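Local atomic coordinates of serine protease inhibitor (Schistosoma haematobium, PDB entry 3STO), a protein that probably inhibits serine endopeptidases, as a trematode member of the serpin family with the serpin fold. Residues E271-N276 and I382-D387; C42-L47 and Q388-P393. All blocks are in the same frame, centred on the assembly; numbering follows the deposited sequence.

Contact 1 of 2, residues E271-N276 and I382-D387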
ATOM      1  N   GLU A 271      -7.469 -13.867  -7.160  1.00 13.77           N
ATOM      2  CA  GLU A 271      -8.249 -13.928  -5.950  1.00 17.47           C
ATOM      3  C   GLU A 271      -7.483 -13.586  -4.617  1.00 21.97           C
ATOM      4  O   GLU A 271      -8.078 -13.130  -3.654  1.00 27.22           O
ATOM      5  CB  GLU A 271      -8.977 -15.267  -5.895  1.00 19.89           C
ATOM      6  CG  GLU A 271      -9.852 -15.526  -7.147  1.00 21.66           C
ATOM      7  CD  GLU A 271     -10.776 -14.342  -7.527  1.00 39.89           C
ATOM      8  OE1 GLU A 271     -11.770 -14.093  -6.804  1.00 46.20           O
ATOM      9  OE2 GLU A 271     -10.511 -13.657  -8.550  1.00 43.71           O
ATOM     10  N   LEU A 272      -6.175 -13.778  -4.574  1.00 17.04           N
ATOM     11  CA  LEU A 272      -5.392 -13.310  -3.443  1.00 22.00           C
ATOM     12  C   LEU A 272      -5.104 -11.818  -3.536  1.00 24.20           C
ATOM     13  O   LEU A 272      -5.054 -11.149  -2.508  1.00 23.48           O
ATOM     14  CB  LEU A 272      -4.071 -14.079  -3.314  1.00 19.94           C
ATOM     15  CG  LEU A 272      -4.197 -15.515  -2.819  1.00 24.40           C
ATOM     16  CD1 LEU A 272      -2.945 -16.249  -3.175  1.00 27.34           C
ATOM     17  CD2 LEU A 272      -4.433 -15.548  -1.343  1.00 24.61           C
ATOM     18  N   LEU A 273      -4.886 -11.315  -4.756  1.00 18.73           N
ATOM     19  CA  LEU A 273      -4.678  -9.891  -4.963  1.00 18.60           C
ATOM     20  C   LEU A 273      -5.968  -9.095  -4.640  1.00 26.15           C
ATOM     21  O   LEU A 273      -5.916  -8.058  -3.974  1.00 24.00           O
ATOM     22  CB  LEU A 273      -4.169  -9.598  -6.381  1.00 21.73           C
ATOM     23  CG  LEU A 273      -3.832  -8.116  -6.630  1.00 30.05           C
ATOM     24  CD1 LEU A 273      -2.564  -7.709  -5.890  1.00 19.26           C
ATOM     25  CD2 LEU A 273      -3.713  -7.784  -8.125  1.00 22.42           C
ATOM     26  N   ASN A 274      -7.128  -9.586  -5.075  1.00 18.20           N
ATOM     27  CA  ASN A 274      -8.359  -8.854  -4.829  1.00 21.94           C
ATOM     28  C   ASN A 274      -8.964  -9.134  -3.439  1.00 30.65           C
ATOM     29  O   ASN A 274      -9.940  -8.504  -3.051  1.00 27.84           O
ATOM     30  CB  ASN A 274      -9.386  -9.067  -5.958  1.00 15.86           C
ATOM     31  CG  ASN A 274      -9.938 -10.477  -6.008  1.00 22.00           C
ATOM     32  OD1 ASN A 274      -9.973 -11.191  -5.011  1.00 22.23           O
ATOM     33  ND2 ASN A 274     -10.371 -10.890  -7.187  1.00 23.92           N
ATOM     34  N   GLY A 275      -8.371 -10.071  -2.697  1.00 28.74           N
ATOM     35  CA  GLY A 275      -8.813 -10.378  -1.349  1.00 22.40           C
ATOM     36  C   GLY A 275      -9.966 -11.377  -1.203  1.00 27.57           C
ATOM     37  O   GLY A 275     -10.366 -11.687  -0.091  1.00 21.22           O
ATOM     38  N   ASN A 276     -10.499 -11.890  -2.307  1.00 24.25           N
ATOM     39  CA  ASN A 276     -11.530 -12.922  -2.221  1.00 22.14           C
ATOM     40  C   ASN A 276     -11.004 -14.177  -1.562  1.00 27.08           C
ATOM     41  O   ASN A 276     -11.753 -14.933  -0.949  1.00 34.56           O
ATOM     42  CB  ASN A 276     -12.109 -13.260  -3.604  1.00 26.91           C
ATOM     43  CG  ASN A 276     -12.924 -12.116  -4.190  1.00 34.31           C
ATOM     44  OD1 ASN A 276     -13.250 -11.147  -3.493  1.00 34.34           O
ATOM     45  ND2 ASN A 276     -13.238 -12.210  -5.471  1.00 26.62           N
ATOM     46  N   ILE A 382       2.073 -12.378  -8.752  1.00 18.41           N
ATOM     47  CA  ILE A 382       1.528 -11.496  -7.733  1.00 21.32           C
ATOM     48  C   ILE A 382       2.413 -11.575  -6.491  1.00 16.86           C
ATOM     49  O   ILE A 382       2.893 -12.642  -6.114  1.00 20.99           O
ATOM     50  CB  ILE A 382       0.017 -11.819  -7.484  1.00 17.74           C
ATOM     51  CG1 ILE A 382      -0.815 -11.086  -8.548  1.00 14.76           C
ATOM     52  CG2 ILE A 382      -0.441 -11.445  -6.081  1.00 17.13           C
ATOM     53  CD1 ILE A 382      -1.607 -11.983  -9.367  1.00 23.10           C
ATOM     54  N   CYS A 383       2.680 -10.437  -5.886  1.00 14.81           N
ATOM     55  CA  CYS A 383       3.499 -10.446  -4.694  1.00 18.04           C
ATOM     56  C   CYS A 383       2.977  -9.491  -3.608  1.00 25.46           C
ATOM     57  O   CYS A 383       2.177  -8.583  -3.882  1.00 23.49           O
ATOM     58  CB  CYS A 383       4.961 -10.184  -5.037  1.00 13.98           C
ATOM     59  SG  CYS A 383       5.225  -8.585  -5.730  1.00 18.47           S
ATOM     60  N   PHE A 384       3.422  -9.723  -2.374  1.00 15.02           N
ATOM     61  CA  PHE A 384       2.967  -8.952  -1.233  1.00 16.35           C
ATOM     62  C   PHE A 384       4.111  -8.683  -0.291  1.00 19.29           C
ATOM     63  O   PHE A 384       5.033  -9.488  -0.192  1.00 14.13           O
ATOM     64  CB  PHE A 384       1.953  -9.759  -0.461  1.00 15.32           C
ATOM     65  CG  PHE A 384       0.750 -10.185  -1.265  1.00 14.67           C
ATOM     66  CD1 PHE A 384      -0.381  -9.345  -1.358  1.00 18.18           C
ATOM     67  CD2 PHE A 384       0.710 -11.430  -1.851  1.00 12.55           C
ATOM     68  CE1 PHE A 384      -1.512  -9.728  -2.033  1.00 13.67           C
ATOM     69  CE2 PHE A 384      -0.423 -11.846  -2.560  1.00 15.90           C
ATOM     70  CZ  PHE A 384      -1.543 -10.995  -2.641  1.00 19.57           C
ATOM     71  N   ILE A 385       4.084  -7.540   0.387  1.00 15.96           N
ATOM     72  CA  ILE A 385       4.814  -7.460   1.637  1.00 12.61           C
ATOM     73  C   ILE A 385       3.794  -7.859   2.690  1.00 16.57           C
ATOM     74  O   ILE A 385       2.770  -7.215   2.829  1.00 19.93           O
ATOM     75  CB  ILE A 385       5.340  -6.093   1.894  1.00 20.15           C
ATOM     76  CG1 ILE A 385       6.347  -5.729   0.812  1.00 16.89           C
ATOM     77  CG2 ILE A 385       5.903  -6.006   3.329  1.00 13.68           C
ATOM     78  CD1 ILE A 385       6.756  -4.271   0.832  1.00 21.25           C
ATOM     79  N   TYR A 386       4.025  -8.977   3.362  1.00 15.35           N
ATOM     80  CA  TYR A 386       3.028  -9.536   4.260  1.00 18.14           C
ATOM     81  C   TYR A 386       3.454  -9.245   5.696  1.00 16.93           C
ATOM     82  O   TYR A 386       4.629  -9.395   6.036  1.00 13.08           O
ATOM     83  CB  TYR A 386       2.914 -11.052   4.018  1.00 16.49           C
ATOM     84  CG  TYR A 386       1.987 -11.808   4.947  1.00 17.04           C
ATOM     85  CD1 TYR A 386       0.610 -11.664   4.859  1.00 16.54           C
ATOM     86  CD2 TYR A 386       2.492 -12.672   5.915  1.00 21.76           C
ATOM     87  CE1 TYR A 386      -0.244 -12.357   5.697  1.00 20.60           C
ATOM     88  CE2 TYR A 386       1.645 -13.371   6.768  1.00 23.32           C
ATOM     89  CZ  TYR A 386       0.266 -13.201   6.658  1.00 33.25           C
ATOM     90  OH  TYR A 386      -0.600 -13.894   7.489  1.00 26.72           O
ATOM     91  N   ASP A 387       2.491  -8.823   6.523  1.00 19.13           N
ATOM     92  CA  ASP A 387       2.734  -8.507   7.937  1.00 15.50           C
ATOM     93  C   ASP A 387       2.312  -9.665   8.846  1.00 19.63           C
ATOM     94  O   ASP A 387       1.135 -10.017   8.902  1.00 18.02           O
ATOM     95  CB  ASP A 387       2.003  -7.231   8.312  1.00 17.62           C
ATOM     96  CG  ASP A 387       2.339  -6.749   9.720  1.00 28.61           C
ATOM     97  OD1 ASP A 387       2.548  -7.576  10.646  1.00 27.41           O
ATOM     98  OD2 ASP A 387       2.372  -5.520   9.897  1.00 22.57           O
TER

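Contact 2 of 2, residues C42-L47 and Q388-P393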
ATOM      1  N   CYS A  42      -0.913   0.111  -1.333  1.00 33.21           N
ATOM      2  CA  CYS A  42      -0.861  -0.063   0.123  1.00 26.30           C
ATOM      3  C   CYS A  42      -2.155   0.345   0.864  1.00 20.87           C
ATOM      4  O   CYS A  42      -2.380   1.520   1.174  1.00 22.70           O
ATOM      5  CB  CYS A  42       0.323   0.700   0.693  1.00 32.04           C
ATOM      6  SG  CYS A  42       0.054   0.957   2.462  1.00 56.30           S
ATOM      7  N   PRO A  43      -3.002  -0.633   1.165  1.00 24.28           N
ATOM      8  CA  PRO A  43      -4.367  -0.381   1.667  1.00 27.38           C
ATOM      9  C   PRO A  43      -4.460   0.336   3.006  1.00 27.94           C
ATOM     10  O   PRO A  43      -5.477   1.010   3.248  1.00 29.97           O
ATOM     11  CB  PRO A  43      -4.966  -1.786   1.794  1.00 25.82           C
ATOM     12  CG  PRO A  43      -4.084  -2.654   0.976  1.00 24.57           C
ATOM     13  CD  PRO A  43      -2.731  -2.064   0.970  1.00 22.27           C
ATOM     14  N   LEU A  44      -3.445   0.206   3.861  1.00 26.92           N
ATOM     15  CA  LEU A  44      -3.504   0.842   5.191  1.00 33.53           C
ATOM     16  C   LEU A  44      -3.234   2.349   5.117  1.00 27.20           C
ATOM     17  O   LEU A  44      -3.664   3.117   5.957  1.00 25.47           O
ATOM     18  CB  LEU A  44      -2.551   0.164   6.199  1.00 26.81           C
ATOM     19  CG  LEU A  44      -2.836  -1.297   6.553  1.00 36.95           C
ATOM     20  CD1 LEU A  44      -1.892  -1.767   7.647  1.00 42.27           C
ATOM     21  CD2 LEU A  44      -4.273  -1.513   6.987  1.00 34.97           C
ATOM     22  N   GLY A  45      -2.489   2.760   4.112  1.00 21.76           N
ATOM     23  CA  GLY A  45      -2.268   4.160   3.887  1.00 27.64           C
ATOM     24  C   GLY A  45      -3.537   4.866   3.462  1.00 26.87           C
ATOM     25  O   GLY A  45      -3.704   6.034   3.779  1.00 23.01           O
ATOM     26  N   ILE A  46      -4.420   4.167   2.745  1.00 23.25           N
ATOM     27  CA  ILE A  46      -5.721   4.727   2.376  1.00 23.80           C
ATOM     28  C   ILE A  46      -6.537   4.866   3.645  1.00 22.80           C
ATOM     29  O   ILE A  46      -7.172   5.886   3.860  1.00 29.92           O
ATOM     30  CB  ILE A  46      -6.544   3.813   1.418  1.00 34.49           C
ATOM     31  CG1 ILE A  46      -5.672   3.135   0.358  1.00 32.61           C
ATOM     32  CG2 ILE A  46      -7.686   4.589   0.780  1.00 35.31           C
ATOM     33  CD1 ILE A  46      -4.898   4.094  -0.515  1.00 32.77           C
ATOM     34  N   LEU A  47      -6.499   3.835   4.493  1.00 25.71           N
ATOM     35  CA  LEU A  47      -7.175   3.855   5.800  1.00 28.15           C
ATOM     36  C   LEU A  47      -6.716   4.992   6.729  1.00 30.03           C
ATOM     37  O   LEU A  47      -7.542   5.671   7.312  1.00 24.88           O
ATOM     38  CB  LEU A  47      -7.036   2.501   6.504  1.00 30.35           C
ATOM     39  CG  LEU A  47      -7.841   2.287   7.789  1.00 22.66           C
ATOM     40  CD1 LEU A  47      -8.282   0.854   7.914  1.00 25.40           C
ATOM     41  CD2 LEU A  47      -7.036   2.693   9.005  1.00 26.61           C
ATOM     42  N   GLN A 388       3.271 -10.260   9.561  1.00 18.84           N
ATOM     43  CA  GLN A 388       3.015 -11.539  10.238  1.00 21.72           C
ATOM     44  C   GLN A 388       2.308 -11.344  11.548  1.00 19.34           C
ATOM     45  O   GLN A 388       1.743 -12.276  12.112  1.00 27.55           O
ATOM     46  CB  GLN A 388       4.295 -12.363  10.435  1.00 20.24           C
ATOM     47  CG  GLN A 388       5.024 -12.607   9.142  1.00 17.37           C
ATOM     48  CD  GLN A 388       5.397 -14.052   8.942  1.00 30.16           C
ATOM     49  OE1 GLN A 388       4.540 -14.960   8.945  1.00 34.15           O
ATOM     50  NE2 GLN A 388       6.682 -14.288   8.775  1.00 33.47           N
ATOM     51  N   GLN A 389       2.318 -10.114  12.021  1.00 18.04           N
ATOM     52  CA  GLN A 389       1.593  -9.797  13.230  1.00 20.94           C
ATOM     53  C   GLN A 389       0.138  -9.422  12.909  1.00 29.56           C
ATOM     54  O   GLN A 389      -0.806 -10.017  13.439  1.00 28.87           O
ATOM     55  CB  GLN A 389       2.332  -8.698  13.975  1.00 23.55           C
ATOM     56  CG  GLN A 389       1.742  -8.369  15.307  1.00 34.29           C
ATOM     57  CD  GLN A 389       2.537  -7.317  15.967  1.00 38.91           C
ATOM     58  OE1 GLN A 389       3.776  -7.444  16.073  1.00 33.72           O
ATOM     59  NE2 GLN A 389       1.866  -6.220  16.365  1.00 35.62           N
ATOM     60  N   LEU A 390      -0.045  -8.475  11.993  1.00 30.15           N
ATOM     61  CA  LEU A 390      -1.380  -8.128  11.536  1.00 17.44           C
ATOM     62  C   LEU A 390      -2.021  -9.229  10.696  1.00 28.01           C
ATOM     63  O   LEU A 390      -3.204  -9.165  10.411  1.00 30.88           O
ATOM     64  CB  LEU A 390      -1.336  -6.838  10.741  1.00 17.81           C
ATOM     65  CG  LEU A 390      -0.727  -5.633  11.460  1.00 27.57           C
ATOM     66  CD1 LEU A 390      -0.782  -4.422  10.547  1.00 32.19           C
ATOM     67  CD2 LEU A 390      -1.437  -5.340  12.769  1.00 27.98           C
ATOM     68  N   THR A 391      -1.235 -10.240  10.316  1.00 22.81           N
ATOM     69  CA  THR A 391      -1.648 -11.270   9.349  1.00 25.20           C
ATOM     70  C   THR A 391      -2.385 -10.722   8.116  1.00 21.79           C
ATOM     71  O   THR A 391      -3.454 -11.211   7.735  1.00 28.15           O
ATOM     72  CB  THR A 391      -2.445 -12.434   9.993  1.00 25.65           C
ATOM     73  OG1 THR A 391      -3.608 -11.911  10.638  1.00 32.35           O
ATOM     74  CG2 THR A 391      -1.594 -13.147  11.015  1.00 23.53           C
HETATM   75  N   MSE A 392      -1.792  -9.725   7.483  1.00 13.09           N
HETATM   76  CA  MSE A 392      -2.381  -9.184   6.283  1.00 26.75           C
HETATM   77  C   MSE A 392      -1.296  -8.551   5.436  1.00 23.66           C
HETATM   78  O   MSE A 392      -0.209  -8.264   5.909  1.00 16.03           O
HETATM   79  CB  MSE A 392      -3.429  -8.138   6.634  1.00 19.12           C
HETATM   80  CG  MSE A 392      -2.811  -6.835   7.102  1.00 38.61           C
HETATM   81 SE   MSE A 392      -4.119  -5.544   7.871  1.00 67.64          SE
HETATM   82  CE  MSE A 392      -5.432  -5.536   6.396  1.00 35.02           C
ATOM     83  N   PRO A 393      -1.582  -8.351   4.154  1.00 23.25           N
ATOM     84  CA  PRO A 393      -0.574  -7.647   3.364  1.00 15.40           C
ATOM     85  C   PRO A 393      -0.661  -6.148   3.587  1.00 19.29           C
ATOM     86  O   PRO A 393      -1.738  -5.551   3.655  1.00 26.24           O
ATOM     87  CB  PRO A 393      -0.964  -7.995   1.923  1.00 22.02           C
ATOM     88  CG  PRO A 393      -2.472  -8.180   1.992  1.00 21.04           C
ATOM     89  CD  PRO A 393      -2.719  -8.834   3.342  1.00 21.25           C
TER

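Contact 1 of 2, residues E271-N276 and I382-D387
In the serpin fold, the short helix 269-273 packs against a face of the strand pair formed by 381-387 and 392-399, and this contact joins this short helix to strand 381-387 through Leu272, Leu273, Ile382 and Phe384. Alternate strand residues Ile382 and Phe384 face the helix, while Cys383 between them points to the other side. Phe384 CG lies beside its own backbone N, anti to the carbonyl carbon (chi1 -58°), which sends the ring tip, CZ, in against the helix at Leu272 and Leu273. There CZ lies 4.0 Å from Leu272 CB, and the backbone N of Leu273 sits at the ring edge, near its plane. Leu272 O comes in obliquely to the ring, 3.5 Å from Phe384 CZ, a packing contact. Leu273 reaches the other way along the strand: its CB is 4.2 Å from Ile382 CG2, and its CD1 is more loosely placed beside Phe384 CE1. Helix 279-283 joins in around Phe384 with Leu279 and around Leu272 with Tyr282. Beyond the apolar patch the chain turns at Gly275, which has positive phi. Polar side chains brace that turn: Glu271 OE1 accepts from Asn276 ND2 on its syn side at 2.7 Å, and Asn274 OD1 closes an Asx turn by accepting from Asn276 N at 2.8 Å.

Contact 2 of 2, residues C42-L47 and Q388-P393
With CG set beside its backbone N (chi1 -64°) and an extended second torsion, Leu44 reaches out from the first turn of helix 43-55, its two methyls directed at different partners. Met392, present as selenomethionine, places CG between its backbone N and carbonyl carbon (chi1 74°), and a nearly extended second torsion (chi2 -170°) then brings SE to Leu44; the bend at the last torsion turns only the terminal methyl, CE. The fork of Leu44 thus divides the work: CD2 lies 4.1 Å from Met392 SE, and CD1 lies 4.1 Å from Leu390 CD1, with both pairs of side chains running obliquely to one another. The two partners come from the tight hairpin between strands 381-387 and 392-399, where Thr391 and Met392 both face Asp387 in a G1 beta bulge; Thr391, at the bulge, has a positive phi. On the helix side, Cys42 is the N-cap, its SG accepting from Gly45 N at 3.5 Å. Leu100 of helix 82-101 also touches Leu44, and His19 and Thr23 of helix 18-30 touch Met392. The chemistry is methyl against methyl and methyl against selenium, which implies that helix start and hairpin meet through dispersion between apolar groups, without directional bonds between the two segments.

In the fold
Both contacts are buried and apolar, and they share one strand hairpin: 382-387 supplies its first strand to contact 1, and 388-393 supplies the turn and the start of the next strand to contact 2. Their centres lie about 10 Å apart. A probable hydrogen bond from Asp387 N to Met392 O (2.8 Å) links the two, while Phe384 CD1 packs 3.6 Å from Pro393 CB. The contrast lies in what each brings to the hairpin. Contact 1 presses an aromatic ring against a short helix, backbone atoms included; contact 2 sets leucine methyls and selenium against a helix start. All four touching residues of contact 1 are buried, whereas in contact 2 Leu390 is partly exposed, although that contact lies closer to the centre of the chain.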